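Side-chain contacts in nitronate monooxygenase family protein (Pseudomonas aeruginosa, PDB 4QIT), which uses flavin mononucleotide and molecular oxygen to oxidatively denitrify alkyl nitronates, with the toxin propionate 3-nitronate as best substrate: residues V74-H79 against P126-E131; V136-G141 against R149-V154. The protein carries 1 engineered substitution. All coordinates share one frame; numbering follows the deposited sequence.

How the interactions relate
Both contacts are buried, with centres about 7 Å apart, and repeat one plan: a helix lays a single leucine on alternate residues of a barrel strand, Leu128 on strand 72-77 in interaction 1 and Leu151 on strand 135-139 in interaction 2. The strands are parallel neighbours, with Leu76 N 2.9 Å from Ser137 O in a probable hydrogen bond, and the leucines of the two helices touch each other. Interaction 1 is wholly aliphatic, whereas interaction 2 sets a methyl at an aromatic edge. Chemistry changes across each strand: the inward residues Asn75 and Phe77 meet the flavin, and His139 lines its pocket, while charged or polar residues mark the helices' outer sides.

Interaction 1 (V74-H79 against P126-E131); sequences VNLFCH and PMLLEE. With FMN (flavin mononucleotide), chain C; NIE (nitroethane), chain D.
Leu76 and Leu128 meet tip to tip, CD1 of Leu76 lying 3.8 Å from CD1 of Leu128, and this methyl pair is the tight point between strand 72-77 and helix 124-131. The second branch of Leu128 turns to the preceding outward residue of the strand, with CD2 4.2 Å from CG1 of Val74. One leucine thus spreads its two methyls over two strand positions. Its CG stands anti to the carbonyl carbon (chi1 -65°), which carries the fork off the helix toward the sheet. Ile61 of helix 54-65 touches both Val74 and Leu128 and continues this apolar layer.

Away from the sheet the helix becomes polar: Glu130 is exposed and Glu131 partly so, and both form salt bridges to Arg58, Glu131 also to Arg62. These charges tie helix 124-131 to helix 54-65 and lie away from the strand contact.

The other side of the strand serves the cofactor. Asn75 has its amide swung away from the backbone N (chi1 179°), and its OD1 accepts a hydrogen bond from N3 of the flavin at 3.1 Å, bent to 136° at the hydrogen. The Phe77 ring brings its edge to the same nitrogen, CE1 being 3.2 Å from N3 of FMN, while its CZ comes within 3.2 Å of C1 of nitroethane. Alternation along the strand therefore separates an apolar outer layer from a flavin and nitroethane pocket, the arrangement of a TIM-barrel strand in an FMN-dependent nitronate monooxygenase.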
ATOM      1  N   VAL A  74      16.440 -17.463  11.994  1.00 10.79           N
ATOM      2  CA  VAL A  74      16.471 -16.816  13.301  1.00 12.00           C
ATOM      3  C   VAL A  74      16.547 -15.310  13.098  1.00 10.41           C
ATOM      4  O   VAL A  74      17.461 -14.820  12.428  1.00 10.49           O
ATOM      5  CB  VAL A  74      17.654 -17.313  14.151  1.00 12.14           C
ATOM      6  CG1 VAL A  74      17.720 -16.558  15.467  1.00 13.20           C
ATOM      7  CG2 VAL A  74      17.509 -18.812  14.403  1.00 11.58           C
ATOM      8  N   ASN A  75      15.584 -14.582  13.656  1.00 10.67           N
ATOM      9  CA  ASN A  75      15.437 -13.156  13.370  1.00 11.50           C
ATOM     10  C   ASN A  75      15.817 -12.269  14.555  1.00 10.09           C
ATOM     11  O   ASN A  75      15.447 -12.549  15.707  1.00 11.07           O
ATOM     12  CB  ASN A  75      13.997 -12.890  12.934  1.00 11.16           C
ATOM     13  CG  ASN A  75      13.720 -11.434  12.628  1.00 12.80           C
ATOM     14  OD1 ASN A  75      13.243 -10.693  13.488  1.00 16.56           O
ATOM     15  ND2 ASN A  75      14.000 -11.019  11.397  1.00 12.74           N
ATOM     16  N   LEU A  76      16.544 -11.193  14.254  1.00 11.38           N
ATOM     17  CA  LEU A  76      16.930 -10.208  15.262  1.00 12.03           C
ATOM     18  C   LEU A  76      16.607  -8.792  14.803  1.00 10.89           C
ATOM     19  O   LEU A  76      16.823  -8.435  13.639  1.00 11.67           O
ATOM     20  CB  LEU A  76      18.429 -10.319  15.585  1.00 14.40           C
ATOM     21  CG  LEU A  76      18.852 -11.661  16.204  1.00 14.17           C
ATOM     22  CD1 LEU A  76      19.294 -12.649  15.131  1.00 17.94           C
ATOM     23  CD2 LEU A  76      19.934 -11.486  17.266  1.00 22.20           C
ATOM     24  N   PHE A  77      16.105  -7.981  15.726  1.00 11.60           N
ATOM     25  CA  PHE A  77      15.899  -6.568  15.438  1.00 11.23           C
ATOM     26  C   PHE A  77      17.243  -5.854  15.397  1.00 11.52           C
ATOM     27  O   PHE A  77      18.132  -6.138  16.206  1.00 13.52           O
ATOM     28  CB  PHE A  77      15.024  -5.913  16.502  1.00 11.15           C
ATOM     29  CG  PHE A  77      13.618  -6.461  16.573  1.00 11.24           C
ATOM     30  CD1 PHE A  77      13.156  -7.383  15.643  1.00 16.74           C
ATOM     31  CD2 PHE A  77      12.763  -6.028  17.568  1.00 13.38           C
ATOM     32  CE1 PHE A  77      11.864  -7.879  15.727  1.00 17.49           C
ATOM     33  CE2 PHE A  77      11.470  -6.507  17.657  1.00 13.88           C
ATOM     34  CZ  PHE A  77      11.020  -7.441  16.734  1.00 17.32           C
ATOM     35  N   CYS A  78      17.381  -4.924  14.460  1.00 12.31           N
ATOM     36  CA  CYS A  78      18.632  -4.210  14.241  1.00 10.99           C
ATOM     37  C   CYS A  78      18.329  -2.718  14.132  1.00 10.72           C
ATOM     38  O   CYS A  78      18.865  -2.006  13.274  1.00 12.97           O
ATOM     39  CB  CYS A  78      19.286  -4.719  12.953  1.00 11.13           C
ATOM     40  SG  CYS A  78      21.053  -4.355  12.803  1.00 16.38           S
ATOM     41  N   HIS A  79      17.438  -2.259  14.999  1.00 11.47           N
ATOM     42  CA  HIS A  79      17.085  -0.845  15.078  1.00 11.72           C
ATOM     43  C   HIS A  79      18.242  -0.011  15.647  1.00 13.13           C
ATOM     44  O   HIS A  79      19.183  -0.553  16.240  1.00 14.33           O
ATOM     45  CB  HIS A  79      15.840  -0.672  15.954  1.00 12.00           C
ATOM     46  CG  HIS A  79      15.933  -1.369  17.281  1.00  9.94           C
ATOM     47  ND1 HIS A  79      15.867  -2.739  17.411  1.00 10.32           N
ATOM     48  CD2 HIS A  79      16.072  -0.872  18.533  1.00 10.90           C
ATOM     49  CE1 HIS A  79      15.964  -3.059  18.691  1.00 10.79           C
ATOM     50  NE2 HIS A  79      16.090  -1.950  19.393  1.00 12.44           N
ATOM     51  N   PRO A 126      28.349 -13.672  18.638  1.00 19.39           N
ATOM     52  CA  PRO A 126      29.109 -14.907  18.873  1.00 20.39           C
ATOM     53  C   PRO A 126      28.219 -16.119  19.156  1.00 20.87           C
ATOM     54  O   PRO A 126      28.587 -17.232  18.775  1.00 20.63           O
ATOM     55  CB  PRO A 126      29.986 -14.564  20.088  1.00 22.83           C
ATOM     56  CG  PRO A 126      29.350 -13.365  20.711  1.00 25.43           C
ATOM     57  CD  PRO A 126      28.719 -12.608  19.587  1.00 21.00           C
ATOM     58  N   MET A 127      27.069 -15.921  19.792  1.00 19.75           N
ATOM     59  CA  MET A 127      26.134 -17.033  19.989  1.00 18.38           C
ATOM     60  C   MET A 127      25.645 -17.603  18.656  1.00 18.30           C
ATOM     61  O   MET A 127      25.576 -18.829  18.479  1.00 19.33           O
ATOM     62  CB  MET A 127      24.956 -16.611  20.871  1.00 17.28           C
ATOM     63  CG  MET A 127      23.966 -17.724  21.165  1.00 17.11           C
ATOM     64  SD  MET A 127      22.699 -17.970  19.898  1.00 16.90           S
ATOM     65  CE  MET A 127      21.712 -16.485  20.096  1.00 17.96           C
ATOM     66  N   LEU A 128      25.312 -16.723  17.715  1.00 17.00           N
ATOM     67  CA  LEU A 128      24.870 -17.175  16.396  1.00 20.54           C
ATOM     68  C   LEU A 128      25.980 -17.900  15.633  1.00 18.97           C
ATOM     69  O   LEU A 128      25.715 -18.854  14.901  1.00 19.68           O
ATOM     70  CB  LEU A 128      24.330 -15.999  15.572  1.00 16.60           C
ATOM     71  CG  LEU A 128      23.061 -15.320  16.096  1.00 17.12           C
ATOM     72  CD1 LEU A 128      22.773 -14.065  15.280  1.00 16.38           C
ATOM     73  CD2 LEU A 128      21.872 -16.272  16.053  1.00 16.31           C
ATOM     74  N   LEU A 129      27.221 -17.447  15.805  1.00 19.90           N
ATOM     75  CA  LEU A 129      28.356 -18.065  15.123  1.00 18.56           C
ATOM     76  C   LEU A 129      28.601 -19.475  15.661  1.00 20.87           C
ATOM     77  O   LEU A 129      29.084 -20.352  14.942  1.00 27.35           O
ATOM     78  CB  LEU A 129      29.613 -17.197  15.262  1.00 20.26           C
ATOM     79  CG  LEU A 129      29.559 -15.828  14.579  1.00 21.12           C
ATOM     80  CD1 LEU A 129      30.825 -15.044  14.874  1.00 25.32           C
ATOM     81  CD2 LEU A 129      29.355 -15.966  13.084  1.00 21.37           C
ATOM     82  N   GLU A 130      28.241 -19.694  16.921  1.00 21.06           N
ATOM     83  CA  GLU A 130      28.368 -21.017  17.528  1.00 20.19           C
ATOM     84  C   GLU A 130      27.242 -21.952  17.085  1.00 23.37           C
ATOM     85  O   GLU A 130      27.482 -23.110  16.735  1.00 23.55           O
ATOM     86  CB  GLU A 130      28.355 -20.910  19.053  1.00 20.98           C
ATOM     87  CG  GLU A 130      29.572 -20.228  19.665  1.00 24.59           C
ATOM     88  CD  GLU A 130      29.403 -20.004  21.156  1.00 31.40           C
ATOM     89  OE1 GLU A 130      30.251 -20.492  21.934  1.00 41.44           O
ATOM     90  OE2 GLU A 130      28.422 -19.335  21.552  1.00 33.00           O
ATOM     91  N   GLU A 131      26.009 -21.451  17.108  1.00 20.95           N
ATOM     92  CA  GLU A 131      24.842 -22.294  16.841  1.00 20.49           C
ATOM     93  C   GLU A 131      24.582 -22.528  15.351  1.00 21.52           C
ATOM     94  O   GLU A 131      24.010 -23.554  14.973  1.00 19.87           O
ATOM     95  CB  GLU A 131      23.590 -21.712  17.512  1.00 20.27           C
ATOM     96  CG  GLU A 131      23.656 -21.656  19.034  1.00 21.45           C
ATOM     97  CD  GLU A 131      23.947 -23.005  19.675  1.00 21.88           C
ATOM     98  OE1 GLU A 131      23.332 -24.019  19.272  1.00 23.03           O
ATOM     99  OE2 GLU A 131      24.788 -23.051  20.596  1.00 24.69           O
TER
HETATM  100  N1  FMN C 401       9.127  -9.109  11.373  1.00 26.23           N
HETATM  101  C2  FMN C 401      10.342  -9.159  12.043  1.00 22.75           C
HETATM  102  O2  FMN C 401      11.369  -8.884  11.435  1.00 31.43           O
HETATM  103  N3  FMN C 401      10.421  -9.539  13.364  1.00 21.59           N
HETATM  104  C4  FMN C 401       9.257  -9.844  14.037  1.00 21.28           C
HETATM  105  O4  FMN C 401       9.274 -10.175  15.219  1.00 20.96           O
HETATM  106  C4A FMN C 401       8.043  -9.785  13.376  1.00 27.42           C
HETATM  107  N5  FMN C 401       6.906 -10.091  14.077  1.00 27.68           N
HETATM  108  C5A FMN C 401       5.680 -10.067  13.458  1.00 23.83           C
HETATM  109  C6  FMN C 401       4.558 -10.400  14.205  1.00 22.71           C
HETATM  110  C7  FMN C 401       3.306 -10.403  13.627  1.00 21.93           C
HETATM  111  C7M FMN C 401       2.145 -10.797  14.495  1.00 23.97           C
HETATM  112  C8  FMN C 401       3.163 -10.043  12.287  1.00 21.00           C
HETATM  113  C8M FMN C 401       1.803 -10.022  11.650  1.00 22.62           C
HETATM  114  C9  FMN C 401       4.297  -9.702  11.539  1.00 23.22           C
HETATM  115  C9A FMN C 401       5.570  -9.716  12.120  1.00 24.50           C
HETATM  116  N10 FMN C 401       6.721  -9.389  11.400  1.00 25.57           N
HETATM  117  C10 FMN C 401       7.959  -9.419  12.038  1.00 24.26           C
HETATM  118  C1' FMN C 401       6.623  -8.973   9.955  1.00 23.08           C
HETATM  119  C2' FMN C 401       6.818 -10.125   8.984  1.00 23.73           C
HETATM  120  O2' FMN C 401       8.182 -10.454   8.921  1.00 23.23           O
HETATM  121  C3' FMN C 401       6.367  -9.742   7.581  1.00 20.65           C
HETATM  122  O3' FMN C 401       6.856  -8.475   7.194  1.00 19.08           O
HETATM  123  C4' FMN C 401       4.856  -9.672   7.588  1.00 18.01           C
HETATM  124  O4' FMN C 401       4.340 -10.678   8.439  1.00 20.42           O
HETATM  125  C5' FMN C 401       4.353  -9.922   6.177  1.00 17.85           C
HETATM  126  O5' FMN C 401       3.038  -9.458   6.184  1.00 10.56           O
HETATM  127  P   FMN C 401       1.801 -10.456   6.228  1.00  7.93           P
HETATM  128  O1P FMN C 401       2.225 -11.806   5.713  1.00 10.49           O
HETATM  129  O2P FMN C 401       0.711  -9.822   5.419  1.00  8.78           O
HETATM  130  O3P FMN C 401       1.437 -10.557   7.672  1.00 10.36           O
HETATM  131  N3  NIE D 402       6.005  -7.005  15.352  1.00 29.80           N
HETATM  132  C1  NIE D 402       8.219  -6.221  15.689  1.00 26.38           C
HETATM  133  C2  NIE D 402       7.122  -7.116  16.221  1.00 26.71           C
HETATM  134  O4  NIE D 402       6.187  -7.061  14.139  1.00 26.09           O
HETATM  135  O5  NIE D 402       4.854  -6.450  15.832  1.00 33.58           O

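Interaction 2 (V136-G141 against R149-V154); sequences VSFHFG and RALQAV. With FMN (flavin mononucleotide), chain C.
Leu151 reaches from helix 145-153 to the rim of the Phe138 ring. Its CD1 methyl lies in the plane of the ring at the edge, 3.9 Å from CZ and 4.0 Å from CE2 of Phe138. The Phe118 ring also meets that of Phe138, with the planes at about 55°. The CG of Phe138 sits anti to the carbonyl carbon (chi1 -63°), and the nearly perpendicular second torsion (chi2 -79°) turns the ring so that this edge faces the helix.

The aliphatic contact is longer. The same CD1 of Leu151 approaches CG1 of Val136 at 4.4 Å, a looser touch that lets one methyl serve two outward residues of the strand, although the helix buries Val136 at least as much as Phe138.

Polar interactions are made by residues next to the apolar ones. Ser137 bonds through OG to Asn73 OD1, and Gln152, on the helix, gives its NE2 to Gly175 O and Asp177 OD2. His139 lies in the FMN pocket with one ring face toward the flavin carbonyl O2, modelled too close for the details to be relied on; its NE2 is hydrogen-bonded to Ser189 O.

Strand 135-139 and helix 145-153 open a beta-alpha-beta unit that returns through strand 157-162, whose Val158 touches both Phe138 and Leu151. On another flank, Leu125, Leu128 and Leu129 of helix 124-131 pack on Leu151, while strand 72-77 runs beside strand 135-139 in the barrel.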
ATOM      1  N   VAL A 136      19.906 -16.274   9.166  1.00 11.35           N
ATOM      2  CA  VAL A 136      19.713 -15.216  10.150  1.00 13.04           C
ATOM      3  C   VAL A 136      19.151 -13.991   9.434  1.00 12.92           C
ATOM      4  O   VAL A 136      19.667 -13.581   8.393  1.00 13.03           O
ATOM      5  CB  VAL A 136      21.026 -14.857  10.881  1.00 13.81           C
ATOM      6  CG1 VAL A 136      20.854 -13.583  11.729  1.00 13.03           C
ATOM      7  CG2 VAL A 136      21.493 -16.026  11.745  1.00 15.53           C
ATOM      8  N   SER A 137      18.067 -13.428   9.971  1.00 12.66           N
ATOM      9  CA  SER A 137      17.421 -12.277   9.355  1.00 11.87           C
ATOM     10  C   SER A 137      17.432 -11.067  10.285  1.00 10.15           C
ATOM     11  O   SER A 137      17.454 -11.216  11.514  1.00 12.38           O
ATOM     12  CB  SER A 137      15.978 -12.626   8.977  1.00 14.72           C
ATOM     13  OG  SER A 137      15.935 -13.488   7.859  1.00 29.72           O
ATOM     14  N   PHE A 138      17.397  -9.877   9.691  1.00 10.10           N
ATOM     15  CA  PHE A 138      17.431  -8.633  10.445  1.00 10.87           C
ATOM     16  C   PHE A 138      16.301  -7.708  10.035  1.00 10.34           C
ATOM     17  O   PHE A 138      15.955  -7.621   8.847  1.00 12.40           O
ATOM     18  CB  PHE A 138      18.781  -7.927  10.258  1.00 10.50           C
ATOM     19  CG  PHE A 138      19.935  -8.724  10.782  1.00 10.67           C
ATOM     20  CD1 PHE A 138      20.203  -8.752  12.135  1.00 12.53           C
ATOM     21  CD2 PHE A 138      20.734  -9.467   9.922  1.00 12.46           C
ATOM     22  CE1 PHE A 138      21.266  -9.499  12.648  1.00 13.09           C
ATOM     23  CE2 PHE A 138      21.808 -10.219  10.420  1.00 14.00           C
ATOM     24  CZ  PHE A 138      22.068 -10.238  11.783  1.00 11.91           C
ATOM     25  N   HIS A 139      15.739  -7.019  11.025  1.00  9.76           N
ATOM     26  CA  HIS A 139      14.619  -6.101  10.840  1.00 10.39           C
ATOM     27  C   HIS A 139      15.026  -4.735  11.370  1.00 11.85           C
ATOM     28  O   HIS A 139      15.698  -4.653  12.400  1.00 13.02           O
ATOM     29  CB  HIS A 139      13.403  -6.592  11.629  1.00 12.26           C
ATOM     30  CG  HIS A 139      12.093  -6.116  11.087  1.00 11.35           C
ATOM     31  ND1 HIS A 139      11.670  -6.410   9.805  1.00 13.64           N
ATOM     32  CD2 HIS A 139      11.103  -5.382  11.647  1.00 14.61           C
ATOM     33  CE1 HIS A 139      10.486  -5.875   9.600  1.00 15.66           C
ATOM     34  NE2 HIS A 139      10.116  -5.238  10.703  1.00 12.06           N
ATOM     35  N   PHE A 140      14.602  -3.685  10.664  1.00 10.32           N
ATOM     36  CA  PHE A 140      14.819  -2.270  11.016  1.00 10.98           C
ATOM     37  C   PHE A 140      16.143  -1.699  10.529  1.00 13.57           C
ATOM     38  O   PHE A 140      16.348  -0.486  10.604  1.00 14.32           O
ATOM     39  CB  PHE A 140      14.698  -1.985  12.524  1.00 11.70           C
ATOM     40  CG  PHE A 140      13.375  -2.356  13.135  1.00 10.50           C
ATOM     41  CD1 PHE A 140      12.166  -2.020  12.531  1.00  9.14           C
ATOM     42  CD2 PHE A 140      13.349  -3.006  14.360  1.00 11.38           C
ATOM     43  CE1 PHE A 140      10.964  -2.346  13.147  1.00 11.73           C
ATOM     44  CE2 PHE A 140      12.160  -3.339  14.972  1.00 12.11           C
ATOM     45  CZ  PHE A 140      10.961  -3.011  14.366  1.00 12.25           C
ATOM     46  N   GLY A 141      17.039  -2.558  10.054  1.00 11.55           N
ATOM     47  CA  GLY A 141      18.337  -2.111   9.566  1.00 12.17           C
ATOM     48  C   GLY A 141      19.227  -3.284   9.203  1.00 13.24           C
ATOM     49  O   GLY A 141      18.892  -4.448   9.467  1.00 13.82           O
ATOM     50  N   ARG A 149      29.416 -10.638   7.073  1.00 20.87           N
ATOM     51  CA  ARG A 149      30.470 -11.528   6.581  1.00 21.15           C
ATOM     52  C   ARG A 149      30.833 -12.633   7.571  1.00 18.99           C
ATOM     53  O   ARG A 149      31.045 -13.783   7.181  1.00 20.63           O
ATOM     54  CB  ARG A 149      31.728 -10.721   6.255  1.00 25.40           C
ATOM     55  CG  ARG A 149      31.608  -9.867   5.003  1.00 28.06           C
ATOM     56  CD  ARG A 149      31.344 -10.706   3.766  1.00 28.35           C
ATOM     57  NE  ARG A 149      31.093  -9.873   2.594  1.00 33.81           N
ATOM     58  CZ  ARG A 149      30.599 -10.329   1.448  1.00 37.09           C
ATOM     59  NH1 ARG A 149      30.307 -11.616   1.324  1.00 41.04           N
ATOM     60  NH2 ARG A 149      30.393  -9.504   0.431  1.00 39.72           N
ATOM     61  N   ALA A 150      30.918 -12.275   8.846  1.00 18.22           N
ATOM     62  CA  ALA A 150      31.250 -13.242   9.885  1.00 20.53           C
ATOM     63  C   ALA A 150      30.222 -14.376   9.943  1.00 24.25           C
ATOM     64  O   ALA A 150      30.585 -15.545  10.095  1.00 23.27           O
ATOM     65  CB  ALA A 150      31.368 -12.554  11.226  1.00 24.73           C
ATOM     66  N   LEU A 151      28.942 -14.024   9.828  1.00 19.25           N
ATOM     67  CA  LEU A 151      27.878 -15.025   9.795  1.00 18.83           C
ATOM     68  C   LEU A 151      28.000 -15.909   8.559  1.00 19.84           C
ATOM     69  O   LEU A 151      27.861 -17.133   8.632  1.00 20.29           O
ATOM     70  CB  LEU A 151      26.505 -14.340   9.816  1.00 20.05           C
ATOM     71  CG  LEU A 151      26.149 -13.593  11.101  1.00 13.48           C
ATOM     72  CD1 LEU A 151      25.027 -12.586  10.862  1.00 18.38           C
ATOM     73  CD2 LEU A 151      25.746 -14.571  12.188  1.00 15.86           C
ATOM     74  N   GLN A 152      28.268 -15.286   7.420  1.00 19.10           N
ATOM     75  CA  GLN A 152      28.382 -16.009   6.163  1.00 19.19           C
ATOM     76  C   GLN A 152      29.590 -16.948   6.171  1.00 22.69           C
ATOM     77  O   GLN A 152      29.567 -18.005   5.541  1.00 24.17           O
ATOM     78  CB  GLN A 152      28.437 -15.023   4.993  1.00 18.93           C
ATOM     79  CG  GLN A 152      27.088 -14.317   4.749  1.00 18.26           C
ATOM     80  CD  GLN A 152      27.192 -13.088   3.862  1.00 22.41           C
ATOM     81  OE1 GLN A 152      28.203 -12.378   3.871  1.00 21.93           O
ATOM     82  NE2 GLN A 152      26.134 -12.816   3.102  1.00 19.48           N
ATOM     83  N   ALA A 153      30.623 -16.564   6.914  1.00 22.26           N
ATOM     84  CA  ALA A 153      31.855 -17.350   6.994  1.00 25.24           C
ATOM     85  C   ALA A 153      31.624 -18.740   7.589  1.00 27.10           C
ATOM     86  O   ALA A 153      32.373 -19.678   7.298  1.00 26.91           O
ATOM     87  CB  ALA A 153      32.910 -16.590   7.796  1.00 23.89           C
ATOM     88  N   VAL A 154      30.597 -18.876   8.426  1.00 22.26           N
ATOM     89  CA  VAL A 154      30.264 -20.175   9.003  1.00 24.93           C
ATOM     90  C   VAL A 154      29.041 -20.797   8.317  1.00 22.01           C
ATOM     91  O   VAL A 154      28.416 -21.717   8.852  1.00 28.40           O
ATOM     92  CB  VAL A 154      30.066 -20.108  10.537  1.00 26.94           C
ATOM     93  CG1 VAL A 154      31.365 -19.709  11.227  1.00 30.63           C
ATOM     94  CG2 VAL A 154      28.959 -19.138  10.897  1.00 23.73           C
TER
HETATM   95  N1  FMN C 401       9.127  -9.109  11.373  1.00 26.23           N
HETATM   96  C2  FMN C 401      10.342  -9.159  12.043  1.00 22.75           C
HETATM   97  O2  FMN C 401      11.369  -8.884  11.435  1.00 31.43           O
HETATM   98  N3  FMN C 401      10.421  -9.539  13.364  1.00 21.59           N
HETATM   99  C4  FMN C 401       9.257  -9.844  14.037  1.00 21.28           C
HETATM  100  O4  FMN C 401       9.274 -10.175  15.219  1.00 20.96           O
HETATM  101  C4A FMN C 401       8.043  -9.785  13.376  1.00 27.42           C
HETATM  102  N5  FMN C 401       6.906 -10.091  14.077  1.00 27.68           N
HETATM  103  C5A FMN C 401       5.680 -10.067  13.458  1.00 23.83           C
HETATM  104  C6  FMN C 401       4.558 -10.400  14.205  1.00 22.71           C
HETATM  105  C7  FMN C 401       3.306 -10.403  13.627  1.00 21.93           C
HETATM  106  C7M FMN C 401       2.145 -10.797  14.495  1.00 23.97           C
HETATM  107  C8  FMN C 401       3.163 -10.043  12.287  1.00 21.00           C
HETATM  108  C8M FMN C 401       1.803 -10.022  11.650  1.00 22.62           C
HETATM  109  C9  FMN C 401       4.297  -9.702  11.539  1.00 23.22           C
HETATM  110  C9A FMN C 401       5.570  -9.716  12.120  1.00 24.50           C
HETATM  111  N10 FMN C 401       6.721  -9.389  11.400  1.00 25.57           N
HETATM  112  C10 FMN C 401       7.959  -9.419  12.038  1.00 24.26           C
HETATM  113  C1' FMN C 401       6.623  -8.973   9.955  1.00 23.08           C
HETATM  114  C2' FMN C 401       6.818 -10.125   8.984  1.00 23.73           C
HETATM  115  O2' FMN C 401       8.182 -10.454   8.921  1.00 23.23           O
HETATM  116  C3' FMN C 401       6.367  -9.742   7.581  1.00 20.65           C
HETATM  117  O3' FMN C 401       6.856  -8.475   7.194  1.00 19.08           O
HETATM  118  C4' FMN C 401       4.856  -9.672   7.588  1.00 18.01           C
HETATM  119  O4' FMN C 401       4.340 -10.678   8.439  1.00 20.42           O
HETATM  120  C5' FMN C 401       4.353  -9.922   6.177  1.00 17.85           C
HETATM  121  O5' FMN C 401       3.038  -9.458   6.184  1.00 10.56           O
HETATM  122  P   FMN C 401       1.801 -10.456   6.228  1.00  7.93           P
HETATM  123  O1P FMN C 401       2.225 -11.806   5.713  1.00 10.49           O
HETATM  124  O2P FMN C 401       0.711  -9.822   5.419  1.00  8.78           O
HETATM  125  O3P FMN C 401       1.437 -10.557   7.672  1.00 10.36           O